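Local coordinates for protein N-acetyl-beta-D glucosaminidase (Rhizomucor miehei CAU432, PDB 4ZM6) that probably hydrolyses terminal beta-linked N-acetylhexosamine residues and binds acetyl-CoA in a second, GCN5-related region thought to act as a glucosamine N-acetyltransferase, at residues A[53-56]-A[57-61]; A[64-68]-A[69-73]; A[107-110]-A[111-115]; A[165-168]-A[169-173]; A[329-332]-A[333-337]. All coordinates share one frame; numbering follows the deposited sequence.

In the fold
All five contacts are local, each along a helix or at its end, and all fall within the range of the glycoside hydrolase family 3 N-terminal domain, a TIM-barrel relative. In chain order, contacts 1 and 2 share helix 52-68, their centres about 16 Å apart; contact 3 opens helix 108-125, contact 4 closes helix 155-171, and contact 5 lies on helix 323-340. Contacts 3 and 4 touch, with centres about 10 Å apart, and both reach helix 627-642 in the acetyltransferase range, so they help join hydrolase and transferase parts. Contacts 2 and 5 also touch, where Arg73 packs on Ala334 and Lys337. Contact 1 touches none of contacts 3, 4 and 5.

Contact 1: A[53-56]-A[57-61]; sequences KQVQ and KLTHS
Thr59 overlaps the preceding helical turn at Val55, its methyl CG2 lying 4.2 Å from Val55 CG1 and its hydroxyl turned back over the backbone. With chi1 at 50°, Thr59 OG1 sits between the backbone N and the carbonyl carbon, which brings it to 2.9 Å from Val55 O and 3.0 Å from Gln56 O. The same OG1 hydrogen-bonds Leu125 O at the end of helix 108-125. Val55 O is held in addition by the backbone N of Thr59 at 2.8 Å, in a nearly straight bond of 171°. The same i to i+4 ladder continues from Lys57 N to Lys53 O, Leu58 N to Gln54 O and His60 N to Gln56 O. Leu58 lays its CB 3.2 Å from Gln54 O. One turn on, Ser61 OG bonds Lys57 O at 2.6 Å from above the carbonyl plane, so that oxygen accepts from both the amide and the hydroxyl of Ser61. Gln56 reaches loop residues Gln349 and Leu352, while Leu58 and Ser61 meet Pro26. The whole piece belongs to helix 52-68, the crossover helix of the beta-alpha-beta unit between strands 41-44 and 76-79.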
loop_
_atom_site.group_PDB
_atom_site.type_symbol
_atom_site.label_atom_id
_atom_site.label_comp_id
_atom_site.label_asym_id
_atom_site.label_seq_id
_atom_site.Cartn_x
_atom_site.Cartn_y
_atom_site.Cartn_z
ATOM N N LYS A 53 -10.074 -38.112 25.528
ATOM C CA LYS A 53 -11.305 -38.644 26.114
ATOM C C LYS A 53 -11.779 -37.780 27.279
ATOM O O LYS A 53 -12.960 -37.426 27.364
ATOM C CB LYS A 53 -11.104 -40.088 26.590
ATOM C CG LYS A 53 -11.009 -41.112 25.468
ATOM C CD LYS A 53 -11.374 -42.506 25.962
ATOM C CE LYS A 53 -11.319 -43.538 24.845
ATOM N NZ LYS A 53 -11.828 -44.863 25.299
ATOM N N GLN A 54 -10.845 -37.437 28.162
ATOM C CA GLN A 54 -11.147 -36.652 29.357
ATOM C C GLN A 54 -11.647 -35.259 29.000
ATOM O O GLN A 54 -12.514 -34.712 29.680
ATOM C CB GLN A 54 -9.906 -36.519 30.246
ATOM C CG GLN A 54 -10.184 -36.671 31.739
ATOM C CD GLN A 54 -10.166 -38.120 32.220
ATOM O OE1 GLN A 54 -10.046 -39.058 31.427
ATOM N NE2 GLN A 54 -10.285 -38.306 33.532
ATOM N N VAL A 55 -11.096 -34.694 27.930
ATOM C CA VAL A 55 -11.444 -33.339 27.514
ATOM C C VAL A 55 -12.833 -33.293 26.881
ATOM O O VAL A 55 -13.603 -32.377 27.155
ATOM C CB VAL A 55 -10.402 -32.753 26.538
ATOM C CG1 VAL A 55 -10.758 -31.313 26.184
ATOM C CG2 VAL A 55 -9.003 -32.828 27.144
ATOM N N GLN A 56 -13.147 -34.273 26.034
ATOM C CA GLN A 56 -14.489 -34.373 25.449
ATOM C C GLN A 56 -15.547 -34.483 26.535
ATOM O O GLN A 56 -16.611 -33.867 26.439
ATOM C CB GLN A 56 -14.604 -35.586 24.527
ATOM C CG GLN A 56 -13.964 -35.406 23.159
ATOM C CD GLN A 56 -14.484 -36.394 22.126
ATOM O OE1 GLN A 56 -15.528 -37.019 22.312
ATOM N NE2 GLN A 56 -13.759 -36.529 21.024
ATOM N N LYS A 57 -15.246 -35.282 27.558
ATOM C CA LYS A 57 -16.111 -35.414 28.723
ATOM C C LYS A 57 -16.221 -34.078 29.455
ATOM O O LYS A 57 -17.326 -33.603 29.724
ATOM C CB LYS A 57 -15.564 -36.481 29.675
ATOM C CG LYS A 57 -16.495 -36.823 30.829
ATOM C CD LYS A 57 -15.847 -37.805 31.791
ATOM C CE LYS A 57 -16.822 -38.241 32.871
ATOM N NZ LYS A 57 -16.345 -39.456 33.585
ATOM N N LEU A 58 -15.066 -33.486 29.761
ATOM C CA LEU A 58 -14.987 -32.207 30.473
ATOM C C LEU A 58 -15.796 -31.107 29.786
ATOM O O LEU A 58 -16.583 -30.419 30.437
ATOM C CB LEU A 58 -13.522 -31.770 30.623
ATOM C CG LEU A 58 -13.224 -30.377 31.197
ATOM C CD1 LEU A 58 -13.998 -30.118 32.482
ATOM C CD2 LEU A 58 -11.729 -30.203 31.434
ATOM N N THR A 59 -15.603 -30.946 28.478
ATOM C CA THR A 59 -16.327 -29.925 27.715
ATOM C C THR A 59 -17.826 -30.197 27.703
ATOM O O THR A 59 -18.628 -29.275 27.849
ATOM C CB THR A 59 -15.825 -29.827 26.259
ATOM O OG1 THR A 59 -15.785 -31.135 25.674
ATOM C CG2 THR A 59 -14.436 -29.196 26.212
ATOM N N HIS A 60 -18.192 -31.466 27.535
ATOM C CA HIS A 60 -19.594 -31.870 27.559
ATOM C C HIS A 60 -20.217 -31.653 28.939
ATOM O O HIS A 60 -21.364 -31.217 29.041
ATOM C CB HIS A 60 -19.748 -33.333 27.141
ATOM C CG HIS A 60 -21.164 -33.727 26.864
ATOM N ND1 HIS A 60 -21.890 -34.545 27.703
ATOM C CD2 HIS A 60 -21.998 -33.391 25.851
ATOM C CE1 HIS A 60 -23.106 -34.708 27.211
ATOM N NE2 HIS A 60 -23.197 -34.018 26.089
ATOM N N SER A 61 -19.456 -31.957 29.989
ATOM C CA SER A 61 -19.909 -31.750 31.365
ATOM C C SER A 61 -20.316 -30.293 31.597
ATOM O O SER A 61 -21.421 -30.018 32.073
ATOM C CB SER A 61 -18.812 -32.143 32.363
ATOM O OG SER A 61 -18.289 -33.432 32.087
#

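Contact 2: A[64-68]-A[69-73]; sequences QIARN and AGHKR
His71 folds back onto the end of helix 52-68, its ring meeting Ala66 from two directions. His71 ND1 donates to Ala66 O at 2.8 Å, a bent bond of 138° with the oxygen lying somewhat out of the imidazole plane, while the methyl of Ala66 sits over one ring face, its CB 4.0 Å from His71 ND1. The torsions allow this: CG of His71 lies anti to the carbonyl carbon and beside the backbone N (chi1 -79°), so ring and main-chain amide turn to the same acceptor. His71 N reaches Ala66 O at 3.3 Å, nearly along the C=O axis, and one helical carbonyl is thus gripped by two donors of a single residue. The ND1 bond and the Ala66 methyl together probably limit the ring's rotation; on its far side NE2 makes a weak hydrogen bond to Leu39 O. His71 N to Ala66 O and Gly70 N to Arg67 O, with positive phi at Gly70 (88°), make a Schellman motif that ends the helix, and the positive phi favours glycine at that place. Gly70 N stands above the carbonyl plane of Arg67, 3.1 Å from Arg67 O. Ala69 N closes the preceding turn on Ile65 O, and Ala69 CB lies 3.2 Å from Ile65 O. Helix 28-37 covers this side, Ile31 meeting Ile65, Ile34 meeting Ala66 and His71, and Glu35 meeting Ala69. Arg67 makes a cation-pi contact with Trp343, and Arg73 forms a salt bridge with Asp338 of helix 323-340.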
loop_
_atom_site.group_PDB
_atom_site.type_symbol
_atom_site.label_atom_id
_atom_site.label_comp_id
_atom_site.label_asym_id
_atom_site.label_seq_id
_atom_site.Cartn_x
_atom_site.Cartn_y
_atom_site.Cartn_z
ATOM N N GLN A 64 -23.353 -29.468 29.538
ATOM C CA GLN A 64 -24.554 -30.067 30.128
ATOM C C GLN A 64 -25.120 -29.199 31.244
ATOM O O GLN A 64 -26.309 -28.876 31.252
ATOM C CB GLN A 64 -24.257 -31.473 30.677
ATOM C CG GLN A 64 -24.471 -32.607 29.680
ATOM C CD GLN A 64 -25.928 -32.817 29.283
ATOM O OE1 GLN A 64 -26.221 -33.619 28.394
ATOM N NE2 GLN A 64 -26.846 -32.101 29.933
ATOM N N ILE A 65 -24.250 -28.830 32.179
ATOM C CA ILE A 65 -24.620 -27.987 33.318
ATOM C C ILE A 65 -25.179 -26.638 32.861
ATOM O O ILE A 65 -26.104 -26.103 33.475
ATOM C CB ILE A 65 -23.407 -27.773 34.252
ATOM C CG1 ILE A 65 -23.059 -29.087 34.966
ATOM C CG2 ILE A 65 -23.679 -26.679 35.278
ATOM C CD1 ILE A 65 -21.620 -29.175 35.425
ATOM N N ALA A 66 -24.616 -26.101 31.780
ATOM C CA ALA A 66 -25.068 -24.833 31.216
ATOM C C ALA A 66 -26.488 -24.924 30.663
ATOM O O ALA A 66 -27.274 -23.989 30.821
ATOM C CB ALA A 66 -24.111 -24.370 30.129
ATOM N N ARG A 67 -26.810 -26.042 30.015
ATOM C CA ARG A 67 -28.139 -26.234 29.426
ATOM C C ARG A 67 -29.203 -26.476 30.495
ATOM O O ARG A 67 -30.291 -25.896 30.434
ATOM C CB ARG A 67 -28.135 -27.390 28.425
ATOM C CG ARG A 67 -29.476 -27.589 27.726
ATOM C CD ARG A 67 -29.287 -28.042 26.289
ATOM N NE ARG A 67 -30.489 -27.929 25.461
ATOM C CZ ARG A 67 -31.030 -26.784 25.041
ATOM N NH1 ARG A 67 -30.512 -25.610 25.391
ATOM N NH2 ARG A 67 -32.115 -26.812 24.276
ATOM N N ASN A 68 -28.887 -27.340 31.460
ATOM C CA ASN A 68 -29.768 -27.581 32.605
ATOM C C ASN A 68 -30.050 -26.301 33.385
ATOM O O ASN A 68 -31.168 -26.093 33.858
ATOM C CB ASN A 68 -29.169 -28.632 33.554
ATOM C CG ASN A 68 -29.463 -30.062 33.123
ATOM O OD1 ASN A 68 -30.195 -30.311 32.161
ATOM N ND2 ASN A 68 -28.897 -31.015 33.854
ATOM N N ALA A 69 -29.036 -25.444 33.503
ATOM C CA ALA A 69 -29.162 -24.182 34.233
ATOM C C ALA A 69 -29.946 -23.095 33.483
ATOM O O ALA A 69 -30.128 -21.999 34.014
ATOM C CB ALA A 69 -27.786 -23.662 34.610
ATOM N N GLY A 70 -30.381 -23.385 32.256
ATOM C CA GLY A 70 -31.315 -22.522 31.527
ATOM C C GLY A 70 -30.693 -21.407 30.703
ATOM O O GLY A 70 -31.333 -20.378 30.478
ATOM N N HIS A 71 -29.457 -21.606 30.240
ATOM C CA HIS A 71 -28.787 -20.625 29.377
ATOM C C HIS A 71 -29.479 -20.542 28.028
ATOM O O HIS A 71 -29.886 -21.565 27.473
ATOM C CB HIS A 71 -27.326 -21.005 29.136
ATOM C CG HIS A 71 -26.416 -20.664 30.270
ATOM N ND1 HIS A 71 -26.369 -21.400 31.431
ATOM C CD2 HIS A 71 -25.502 -19.675 30.410
ATOM C CE1 HIS A 71 -25.473 -20.873 32.246
ATOM N NE2 HIS A 71 -24.932 -19.826 31.650
ATOM N N LYS A 72 -29.594 -19.330 27.492
ATOM C CA LYS A 72 -30.166 -19.139 26.161
ATOM C C LYS A 72 -29.223 -19.706 25.093
ATOM O O LYS A 72 -29.669 -20.404 24.178
ATOM C CB LYS A 72 -30.457 -17.658 25.898
ATOM C CG LYS A 72 -31.399 -17.416 24.728
ATOM C CD LYS A 72 -31.747 -15.942 24.578
ATOM C CE LYS A 72 -32.505 -15.671 23.286
ATOM N NZ LYS A 72 -32.536 -14.217 22.956
ATOM N N ARG A 73 -27.926 -19.421 25.228
ATOM C CA ARG A 73 -26.917 -19.902 24.283
ATOM C C ARG A 73 -25.828 -20.716 24.973
ATOM O O ARG A 73 -25.584 -20.533 26.165
ATOM C CB ARG A 73 -26.277 -18.727 23.556
ATOM C CG ARG A 73 -27.226 -18.022 22.613
ATOM C CD ARG A 73 -26.545 -16.862 21.916
ATOM N NE ARG A 73 -27.503 -16.064 21.157
ATOM C CZ ARG A 73 -28.332 -15.166 21.686
ATOM N NH1 ARG A 73 -28.352 -14.935 22.998
ATOM N NH2 ARG A 73 -29.161 -14.494 20.892
#

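Contact 3: A[107-110]-A[111-115]; sequences SSTA and ARNVA
Ser107 and Ala111 bracket the first turn of helix 108-125: Ala111 N donates to Ser107 O at 3.2 Å, in the carbonyl plane, and the ladder runs on through Arg112 N to Ser108 O, Asn113 N to Thr109 O and Val114 N to Ala110 O. Ser107 is the N-cap. Its CB-OG bond points anti to the backbone N (chi1 167°), which lets Ser107 OG accept from Ala110 N at 3.1 Å; the same hydroxyl bonds Asp633 of helix 627-642. Side chains then gather on Thr109, whose CG2 lies over one face of the Arg112 guanidinium, toward its rim, 3.7 Å from NH2. Thr109 and Arg112 run side by side, and Asn113 lies alongside Thr109 as well, its ND2 3.8 Å from Thr109 CG2. Arg112 bends at chi3 (65°), bringing its guanidinium round to Asn113 OD1, which lies in the group's plane at the edge. Arg112 NH2 donates to Asn113 OD1 at 2.9 Å, and NE adds a weak bond. Asn113 ND2 is taken by Lys677 O, so both ends of the amide have partners and its rotation is fixed. Ser108 and Thr109 turn their hydroxyls to Glu637 and Asp633. The side chain of Ser107 is about 4 Å from that of Thr629, which binds acetyl-CoA. With those acidic groups set at its N-terminus, the helix dipole would probably favour their negative charge in this polar, buried seam between hydrolase domain and acetyltransferase region.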
loop_
_atom_site.group_PDB
_atom_site.type_symbol
_atom_site.label_atom_id
_atom_site.label_comp_id
_atom_site.label_asym_id
_atom_site.label_seq_id
_atom_site.Cartn_x
_atom_site.Cartn_y
_atom_site.Cartn_z
ATOM N N SER A 107 5.317 -19.095 4.201
ATOM C CA SER A 107 4.149 -19.403 3.388
ATOM C C SER A 107 2.870 -19.204 4.179
ATOM O O SER A 107 2.582 -19.962 5.101
ATOM C CB SER A 107 4.212 -20.846 2.878
ATOM O OG SER A 107 2.960 -21.256 2.338
ATOM N N SER A 108 2.099 -18.188 3.798
ATOM C CA SER A 108 0.791 -17.925 4.397
ATOM C C SER A 108 -0.148 -19.116 4.221
ATOM O O SER A 108 -0.985 -19.377 5.082
ATOM C CB SER A 108 0.166 -16.675 3.778
ATOM O OG SER A 108 0.057 -16.806 2.369
ATOM N N THR A 109 -0.004 -19.841 3.113
ATOM C CA THR A 109 -0.800 -21.045 2.890
ATOM C C THR A 109 -0.508 -22.095 3.961
ATOM O O THR A 109 -1.431 -22.683 4.533
ATOM C CB THR A 109 -0.540 -21.645 1.496
ATOM O OG1 THR A 109 -0.779 -20.644 0.495
ATOM C CG2 THR A 109 -1.446 -22.853 1.247
ATOM N N ALA A 110 0.776 -22.309 4.235
ATOM C CA ALA A 110 1.199 -23.232 5.294
ATOM C C ALA A 110 0.571 -22.858 6.641
ATOM O O ALA A 110 -0.006 -23.707 7.321
ATOM C CB ALA A 110 2.719 -23.261 5.404
ATOM N N ALA A 111 0.670 -21.587 7.016
ATOM C CA ALA A 111 0.064 -21.123 8.258
ATOM C C ALA A 111 -1.439 -21.330 8.274
ATOM O O ALA A 111 -1.994 -21.715 9.300
ATOM C CB ALA A 111 0.369 -19.658 8.486
ATOM N N ARG A 112 -2.093 -21.047 7.147
ATOM C CA ARG A 112 -3.546 -21.196 7.044
ATOM C C ARG A 112 -3.907 -22.634 7.350
ATOM O O ARG A 112 -4.770 -22.899 8.186
ATOM C CB ARG A 112 -4.046 -20.819 5.644
ATOM C CG ARG A 112 -5.558 -20.929 5.450
ATOM C CD ARG A 112 -5.925 -21.123 3.983
ATOM N NE ARG A 112 -5.434 -22.397 3.452
ATOM C CZ ARG A 112 -5.425 -22.738 2.162
ATOM N NH1 ARG A 112 -5.892 -21.910 1.230
ATOM N NH2 ARG A 112 -4.947 -23.920 1.796
ATOM N N ASN A 113 -3.218 -23.553 6.680
ATOM C CA ASN A 113 -3.440 -24.978 6.882
ATOM C C ASN A 113 -3.211 -25.424 8.315
ATOM O O ASN A 113 -3.974 -26.232 8.845
ATOM C CB ASN A 113 -2.573 -25.791 5.923
ATOM C CG ASN A 113 -3.034 -25.659 4.486
ATOM O OD1 ASN A 113 -4.216 -25.421 4.220
ATOM N ND2 ASN A 113 -2.108 -25.803 3.553
ATOM N N VAL A 114 -2.169 -24.896 8.946
ATOM C CA VAL A 114 -1.906 -25.214 10.349
ATOM C C VAL A 114 -3.111 -24.837 11.206
ATOM O O VAL A 114 -3.558 -25.631 12.027
ATOM C CB VAL A 114 -0.630 -24.521 10.862
ATOM C CG1 VAL A 114 -0.566 -24.540 12.380
ATOM C CG2 VAL A 114 0.595 -25.204 10.280
ATOM N N ALA A 115 -3.641 -23.636 10.999
ATOM C CA ALA A 115 -4.781 -23.164 11.771
ATOM C C ALA A 115 -6.032 -24.017 11.520
ATOM O O ALA A 115 -6.791 -24.303 12.448
ATOM C CB ALA A 115 -5.056 -21.700 11.464
#

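Contact 4: A[165-168]-A[169-173]; sequences QVEG and YQRGK
Glu167 and Arg171 lie side by side one turn apart and close a salt bridge, Glu167 OE1 to Arg171 NH1 at 2.6 Å, with carboxylate and guanidinium planes 26° apart. Glu167 is extended, its CG anti to the backbone N (chi1 163°), whereas Arg171 bends at chi2 to bring NH1 level with the acid. Their aliphatic parts run together too, Glu167 CG being 3.9 Å from Arg171 CD, and the bond from Arg171 N to Glu167 O ties the two residues through the backbone. On another side of the helix the Tyr169 ring packs alongside Gln165, CD2 of Tyr169 sitting 3.1 Å from Gln165 O and CE2 4.0 Å from Gln165 CB; ring and amide planes differ by 57°. Here Tyr169 N bonds Gln165 O, nearly along the line of the carbonyl. This is the C-terminal end of helix 155-171 in the glycoside hydrolase family 3 N-terminal domain, of the TIM-barrel clan, and the chain goes on to strand 178-181. Gly172 is the first residue to leave helical angles, and its N makes weak bonds to Gly168 O and Tyr169 O. Further out, Glu167 OE2 pairs with Arg640, and Arg171 NH2 with the C-terminal carboxylate of Phe858 and with Asp645 O, which extends the charged pair into a network reaching the acetyltransferase region. Tyr151 bonds Gln165 OE1, Asn83 receives a weak bond from Tyr169 OH, and Tyr169 touches Ala115 and Ile118 of helix 108-125.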
loop_
_atom_site.group_PDB
_atom_site.type_symbol
_atom_site.label_atom_id
_atom_site.label_comp_id
_atom_site.label_asym_id
_atom_site.label_seq_id
_atom_site.Cartn_x
_atom_site.Cartn_y
_atom_site.Cartn_z
ATOM N N GLN A 165 -4.073 -17.233 9.351
ATOM C CA GLN A 165 -4.418 -18.089 10.486
ATOM C C GLN A 165 -5.812 -17.781 11.022
ATOM O O GLN A 165 -6.558 -18.695 11.364
ATOM C CB GLN A 165 -3.375 -17.968 11.600
ATOM C CG GLN A 165 -2.043 -18.621 11.263
ATOM C CD GLN A 165 -1.357 -19.231 12.477
ATOM O OE1 GLN A 165 -1.207 -18.584 13.515
ATOM N NE2 GLN A 165 -0.941 -20.487 12.351
ATOM N N VAL A 166 -6.157 -16.498 11.092
ATOM C CA VAL A 166 -7.517 -16.084 11.436
ATOM C C VAL A 166 -8.524 -16.731 10.478
ATOM O O VAL A 166 -9.547 -17.255 10.909
ATOM C CB VAL A 166 -7.668 -14.552 11.394
ATOM C CG1 VAL A 166 -9.133 -14.143 11.497
ATOM C CG2 VAL A 166 -6.853 -13.911 12.512
ATOM N N GLU A 167 -8.229 -16.695 9.182
ATOM C CA GLU A 167 -9.011 -17.452 8.209
ATOM C C GLU A 167 -9.034 -18.920 8.621
ATOM O O GLU A 167 -10.091 -19.474 8.895
ATOM C CB GLU A 167 -8.443 -17.299 6.783
ATOM C CG GLU A 167 -8.930 -18.356 5.791
ATOM C CD GLU A 167 -8.648 -18.014 4.338
ATOM O OE1 GLU A 167 -8.845 -18.888 3.473
ATOM O OE2 GLU A 167 -8.232 -16.880 4.045
ATOM N N GLY A 168 -7.860 -19.535 8.687
ATOM C CA GLY A 168 -7.748 -20.963 8.985
ATOM C C GLY A 168 -8.554 -21.419 10.189
ATOM O O GLY A 168 -9.311 -22.389 10.105
ATOM N N TYR A 169 -8.399 -20.712 11.306
ATOM C CA TYR A 169 -9.083 -21.070 12.545
ATOM C C TYR A 169 -10.585 -20.947 12.389
ATOM O O TYR A 169 -11.318 -21.875 12.714
ATOM C CB TYR A 169 -8.627 -20.184 13.712
ATOM C CG TYR A 169 -7.226 -20.461 14.218
ATOM C CD1 TYR A 169 -6.833 -21.744 14.587
ATOM C CD2 TYR A 169 -6.303 -19.432 14.361
ATOM C CE1 TYR A 169 -5.554 -21.992 15.065
ATOM C CE2 TYR A 169 -5.021 -19.671 14.831
ATOM C CZ TYR A 169 -4.650 -20.949 15.185
ATOM O OH TYR A 169 -3.375 -21.181 15.655
ATOM N N GLN A 170 -11.031 -19.799 11.884
ATOM C CA GLN A 170 -12.462 -19.499 11.761
ATOM C C GLN A 170 -13.130 -20.310 10.662
ATOM O O GLN A 170 -14.335 -20.555 10.697
ATOM C CB GLN A 170 -12.666 -18.009 11.519
ATOM C CG GLN A 170 -12.179 -17.159 12.676
ATOM C CD GLN A 170 -12.451 -15.688 12.487
ATOM O OE1 GLN A 170 -12.657 -15.210 11.373
ATOM N NE2 GLN A 170 -12.454 -14.957 13.580
ATOM N N ARG A 171 -12.335 -20.734 9.691
ATOM C CA ARG A 171 -12.806 -21.611 8.636
ATOM C C ARG A 171 -13.227 -22.954 9.233
ATOM O O ARG A 171 -14.169 -23.587 8.751
ATOM C CB ARG A 171 -11.696 -21.804 7.601
ATOM C CG ARG A 171 -12.179 -22.100 6.203
ATOM C CD ARG A 171 -11.521 -21.160 5.215
ATOM N NE ARG A 171 -12.108 -21.320 3.892
ATOM C CZ ARG A 171 -12.048 -20.420 2.918
ATOM N NH1 ARG A 171 -11.425 -19.259 3.095
ATOM N NH2 ARG A 171 -12.626 -20.687 1.753
ATOM N N GLY A 172 -12.531 -23.375 10.291
ATOM C CA GLY A 172 -12.890 -24.578 11.043
ATOM C C GLY A 172 -13.901 -24.350 12.163
ATOM O O GLY A 172 -13.950 -25.124 13.120
ATOM N N LYS A 173 -14.709 -23.296 12.046
ATOM C CA LYS A 173 -15.778 -22.995 13.007
ATOM C C LYS A 173 -15.261 -22.765 14.435
ATOM O O LYS A 173 -15.867 -23.227 15.402
ATOM C CB LYS A 173 -16.843 -24.101 12.984
#

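Contact 5: A[329-332]-A[333-337]; sequences SLQR and VAQLK
Val333 packs its CG2 methyl 3.2 Å from Ser329 O, beside the backbone bond in which Val333 N donates to Ser329 O at 3.0 Å. The branch that touches is the one anti to the carbonyl carbon; CG1 is anti to the backbone N (chi1 178°). Beyond the helix Val333 meets Met295 of a neighbouring loop. Arg332 runs extended from CG to NE. Its guanidinium takes Asp294 in a salt bridge through NH1, while Ser329 OG sits in plane at the guanidinium edge and bonds the same Asp294 oxygen. The aspartate is thus shared by two side chains one turn apart on this helix. Arg332 O receives Leu336 N at 3.0 Å, and Leu336 CB lies 3.4 Å from Arg332 O. On the exposed side Gln331 bends at chi2 and crosses the extended Gln335, with amide planes 48° apart, while Gln335 N makes a nearly straight bond to Gln331 O (176°). Leu336 and Lys337 lie on Phe76 of strand 76-79, and Lys337 NZ bonds the carbonyls of Gly40 and Pro74. Buried Val333 and Leu336 on one side and exposed glutamines on another make helix 323-340 an amphipathic helix, as expected of one packed against the parallel strands of a TIM-barrel-like domain.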
loop_
_atom_site.group_PDB
_atom_site.type_symbol
_atom_site.label_atom_id
_atom_site.label_comp_id
_atom_site.label_asym_id
_atom_site.label_seq_id
_atom_site.Cartn_x
_atom_site.Cartn_y
_atom_site.Cartn_z
ATOM N N SER A 329 -22.746 -4.435 24.240
ATOM C CA SER A 329 -21.760 -5.488 24.488
ATOM C C SER A 329 -22.408 -6.872 24.482
ATOM O O SER A 329 -21.903 -7.796 23.849
ATOM C CB SER A 329 -21.043 -5.255 25.821
ATOM O OG SER A 329 -20.381 -4.003 25.834
ATOM N N LEU A 330 -23.530 -7.005 25.186
ATOM C CA LEU A 330 -24.289 -8.259 25.222
ATOM C C LEU A 330 -24.823 -8.643 23.840
ATOM O O LEU A 330 -24.935 -9.824 23.513
ATOM C CB LEU A 330 -25.447 -8.142 26.218
ATOM C CG LEU A 330 -25.008 -8.093 27.684
ATOM C CD1 LEU A 330 -26.050 -7.413 28.561
ATOM C CD2 LEU A 330 -24.713 -9.499 28.184
ATOM N N GLN A 331 -25.155 -7.629 23.047
ATOM C CA GLN A 331 -25.548 -7.805 21.648
ATOM C C GLN A 331 -24.392 -8.385 20.810
ATOM O O GLN A 331 -24.593 -9.324 20.034
ATOM C CB GLN A 331 -26.030 -6.453 21.079
ATOM C CG GLN A 331 -26.171 -6.351 19.563
ATOM C CD GLN A 331 -27.558 -6.711 19.054
ATOM O OE1 GLN A 331 -28.111 -6.022 18.189
ATOM N NE2 GLN A 331 -28.128 -7.793 19.582
ATOM N N ARG A 332 -23.193 -7.825 20.972
ATOM C CA ARG A 332 -22.008 -8.285 20.238
ATOM C C ARG A 332 -21.628 -9.715 20.602
ATOM O O ARG A 332 -21.183 -10.485 19.744
ATOM C CB ARG A 332 -20.811 -7.365 20.495
ATOM C CG ARG A 332 -20.915 -5.994 19.843
ATOM C CD ARG A 332 -19.620 -5.212 20.009
ATOM N NE ARG A 332 -19.780 -3.771 19.784
ATOM C CZ ARG A 332 -19.930 -2.848 20.738
ATOM N NH1 ARG A 332 -19.948 -3.177 22.026
ATOM N NH2 ARG A 332 -20.061 -1.573 20.399
ATOM N N VAL A 333 -21.801 -10.061 21.876
ATOM C CA VAL A 333 -21.494 -11.407 22.364
ATOM C C VAL A 333 -22.543 -12.416 21.892
ATOM O O VAL A 333 -22.218 -13.573 21.630
ATOM C CB VAL A 333 -21.392 -11.439 23.901
ATOM C CG1 VAL A 333 -21.123 -12.856 24.398
ATOM C CG2 VAL A 333 -20.299 -10.493 24.370
ATOM N N ALA A 334 -23.796 -11.978 21.797
ATOM C CA ALA A 334 -24.857 -12.804 21.222
ATOM C C ALA A 334 -24.551 -13.101 19.751
ATOM O O ALA A 334 -24.544 -14.261 19.336
ATOM C CB ALA A 334 -26.206 -12.115 21.357
ATOM N N GLN A 335 -24.288 -12.047 18.980
ATOM C CA GLN A 335 -23.890 -12.185 17.575
ATOM C C GLN A 335 -22.724 -13.161 17.406
ATOM O O GLN A 335 -22.761 -14.037 16.539
ATOM C CB GLN A 335 -23.518 -10.817 16.980
ATOM C CG GLN A 335 -24.710 -10.011 16.478
ATOM C CD GLN A 335 -24.442 -8.511 16.434
ATOM O OE1 GLN A 335 -24.074 -7.903 17.440
ATOM N NE2 GLN A 335 -24.642 -7.907 15.268
ATOM N N LEU A 336 -21.699 -13.009 18.243
ATOM C CA LEU A 336 -20.520 -13.864 18.172
ATOM C C LEU A 336 -20.877 -15.318 18.460
ATOM O O LEU A 336 -20.442 -16.217 17.744
ATOM C CB LEU A 336 -19.429 -13.380 19.136
ATOM C CG LEU A 336 -18.101 -14.152 19.110
ATOM C CD1 LEU A 336 -17.592 -14.335 17.691
ATOM C CD2 LEU A 336 -17.044 -13.462 19.952
ATOM N N LYS A 337 -21.678 -15.547 19.494
ATOM C CA LYS A 337 -22.152 -16.897 19.808
ATOM C C LYS A 337 -23.015 -17.485 18.689
ATOM O O LYS A 337 -22.865 -18.651 18.339
ATOM C CB LYS A 337 -22.920 -16.915 21.136
ATOM C CG LYS A 337 -22.019 -16.797 22.356
ATOM C CD LYS A 337 -22.709 -17.265 23.623
ATOM C CE LYS A 337 -21.748 -17.231 24.801
ATOM N NZ LYS A 337 -22.206 -18.081 25.930
#